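Local coordinates for putative epoxide hydrolase protein (Klebsiella pneumoniae subsp. pneumoniae, PDB 5BOV) that probably hydrolyses ester or epoxide substrates, as a putative epoxide hydrolase of the alpha/beta hydrolase fold, at residues 247-252 with 273-278. Residues are numbered along the deposited sequence; the frame is centred on the assembly and turned at random. Where two conformers were deposited one is given.
Sequences TITLEG and YEHRDL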
loop_
_atom_site.group_PDB
_atom_site.type_symbol
_atom_site.label_atom_id
_atom_site.label_comp_id
_atom_site.label_asym_id
_atom_site.label_seq_id
_atom_site.Cartn_x
_atom_site.Cartn_y
_atom_site.Cartn_z
ATOM N N THR A 247 0.181 -5.380 16.124
ATOM C CA THR A 247 0.618 -4.403 15.111
ATOM C C THR A 247 1.909 -3.737 15.540
ATOM O O THR A 247 2.050 -3.298 16.716
ATOM C CB THR A 247 -0.436 -3.341 14.934
ATOM O OG1 THR A 247 -1.680 -3.941 14.478
ATOM C CG2 THR A 247 -0.015 -2.303 13.926
ATOM N N ILE A 248 2.849 -3.591 14.587
ATOM C CA ILE A 248 3.934 -2.677 14.718
ATOM C C ILE A 248 3.779 -1.571 13.697
ATOM O O ILE A 248 3.602 -1.858 12.521
ATOM C CB ILE A 248 5.334 -3.350 14.560
ATOM C CG1 ILE A 248 5.488 -4.399 15.663
ATOM C CG2 ILE A 248 6.419 -2.336 14.548
ATOM C CD1 ILE A 248 6.850 -5.082 15.647
ATOM N N THR A 249 3.809 -0.329 14.165
ATOM C CA THR A 249 3.839 0.811 13.271
ATOM C C THR A 249 5.289 1.335 13.158
ATOM O O THR A 249 6.080 1.218 14.058
ATOM C CB THR A 249 2.894 1.959 13.740
ATOM O OG1 THR A 249 3.251 2.331 15.058
ATOM C CG2 THR A 249 1.471 1.498 13.661
ATOM N N LEU A 250 5.596 1.861 11.954
ATOM C CA LEU A 250 6.909 2.367 11.624
ATOM C C LEU A 250 6.812 3.787 11.103
ATOM O O LEU A 250 5.871 4.110 10.379
ATOM C CB LEU A 250 7.598 1.542 10.538
ATOM C CG LEU A 250 7.733 0.052 10.783
ATOM C CD1 LEU A 250 8.365 -0.607 9.549
ATOM C CD2 LEU A 250 8.619 -0.168 11.989
ATOM N N GLU A 251 7.843 4.613 11.367
ATOM C CA GLU A 251 7.893 5.866 10.652
ATOM C C GLU A 251 9.351 6.149 10.446
ATOM O O GLU A 251 10.173 5.774 11.253
ATOM C CB GLU A 251 7.219 6.932 11.529
ATOM C CG GLU A 251 7.106 8.267 10.830
ATOM C CD GLU A 251 6.421 8.111 9.493
ATOM O OE1 GLU A 251 5.182 8.025 9.476
ATOM O OE2 GLU A 251 7.133 8.050 8.417
ATOM N N GLY A 252 9.638 6.919 9.396
ATOM C CA GLY A 252 11.021 7.321 9.088
ATOM C C GLY A 252 11.242 8.748 9.468
ATOM O O GLY A 252 10.315 9.598 9.392
ATOM N N TYR A 273 0.869 -4.076 20.636
ATOM C CA TYR A 273 1.312 -2.886 19.871
ATOM C C TYR A 273 2.699 -2.448 20.184
ATOM O O TYR A 273 3.128 -2.457 21.332
ATOM C CB TYR A 273 0.392 -1.711 20.200
ATOM C CG TYR A 273 0.700 -0.492 19.407
ATOM C CD1 TYR A 273 0.351 -0.433 18.094
ATOM C CD2 TYR A 273 1.422 0.545 19.943
ATOM C CE1 TYR A 273 0.688 0.687 17.323
ATOM C CE2 TYR A 273 1.759 1.676 19.206
ATOM C CZ TYR A 273 1.401 1.729 17.891
ATOM O OH TYR A 273 1.722 2.833 17.109
ATOM N N GLU A 274 3.400 -1.975 19.154
ATOM C CA GLU A 274 4.678 -1.294 19.323
ATOM C C GLU A 274 4.819 -0.302 18.194
ATOM O O GLU A 274 4.410 -0.619 17.052
ATOM C CB GLU A 274 5.792 -2.316 19.259
ATOM C CG GLU A 274 7.145 -1.714 19.553
ATOM C CD GLU A 274 8.340 -2.662 19.378
ATOM O OE1 GLU A 274 8.138 -3.870 19.410
ATOM O OE2 GLU A 274 9.445 -2.105 19.217
ATOM N N HIS A 275 5.332 0.856 18.517
ATOM C CA HIS A 275 5.699 1.828 17.507
ATOM C C HIS A 275 7.227 1.936 17.402
ATOM O O HIS A 275 7.915 2.000 18.433
ATOM C CB HIS A 275 5.157 3.240 17.814
ATOM C CG HIS A 275 5.589 4.212 16.772
ATOM N ND1 HIS A 275 5.116 4.168 15.482
ATOM C CD2 HIS A 275 6.541 5.180 16.783
ATOM C CE1 HIS A 275 5.747 5.030 14.731
ATOM N NE2 HIS A 275 6.636 5.668 15.506
ATOM N N ARG A 276 7.750 2.028 16.185
ATOM C CA ARG A 276 9.197 2.213 15.957
ATOM C C ARG A 276 9.491 3.328 15.010
ATOM O O ARG A 276 9.031 3.340 13.854
ATOM C CB ARG A 276 9.881 1.002 15.332
ATOM C CG ARG A 276 9.767 -0.182 16.180
ATOM C CD ARG A 276 10.492 -1.355 15.582
ATOM N NE ARG A 276 10.313 -2.401 16.514
ATOM C CZ ARG A 276 10.659 -3.635 16.258
ATOM N NH1 ARG A 276 11.222 -3.987 15.083
ATOM N NH2 ARG A 276 10.438 -4.504 17.206
ATOM N N ASP A 277 10.276 4.277 15.501
ATOM C CA ASP A 277 10.824 5.331 14.664
ATOM C C ASP A 277 12.073 4.753 14.093
ATOM O O ASP A 277 13.024 4.388 14.879
ATOM C CB ASP A 277 11.075 6.624 15.463
ATOM C CG ASP A 277 9.786 7.345 15.843
ATOM O OD1 ASP A 277 8.856 7.413 14.996
ATOM O OD2 ASP A 277 9.571 7.647 17.026
ATOM N N LEU A 278 12.203 4.745 12.803
ATOM C CA LEU A 278 13.413 4.241 12.186
ATOM C C LEU A 278 14.465 5.363 12.077
ATOM O O LEU A 278 14.205 6.342 11.446
ATOM C CB LEU A 278 13.126 3.704 10.813
ATOM C CG LEU A 278 12.126 2.540 10.780
ATOM C CD1 LEU A 278 11.859 2.120 9.345
ATOM C CD2 LEU A 278 12.607 1.364 11.607
#
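Thr249 OG1 is hydrogen-bonded to two side chains of the neighbouring parallel strand: Tyr273 OH at 2.6 Å and His275 ND1 at 2.7 Å. A threonine suits this place because its short hydroxyl, set between the backbone N and the carbonyl carbon (chi1 56°), can both donate and accept a hydrogen bond, while its CG2 rests against Tyr273 CE1 and OH.

Followed outward, His275 begins with CB 3.5 Å from Thr249 OG1; CG continues past the same oxygen, ND1 makes its hydrogen bond at the ring edge, and CE1 touches Glu251 CB at 4.0 Å. NE2 then donates to Asp277 OD1 at 2.9 Å, in the imidazole plane but from above the carboxylate plane. Nitrogens flanking CE1 let imidazole span Thr249 and Asp277, fixing the ring's rotation.

On the other face, in the given conformer of Arg276, one of two deposited, Ile248 CD1 lies over the guanidinium, Leu250 CD2 packs on CB, and NE and NH2 form salt bridges with Glu274 OE2 and Asp300.

Five backbone hydrogen bonds join 247-252 to 273-278, an outermost strand; with helix 262-265, whose Tyr265 meets Thr249 and His275, they form a beta-alpha-beta unit. Helix 291-303 covers apolar Ile248 and Leu250, and strand 127-133 flanks 247-252.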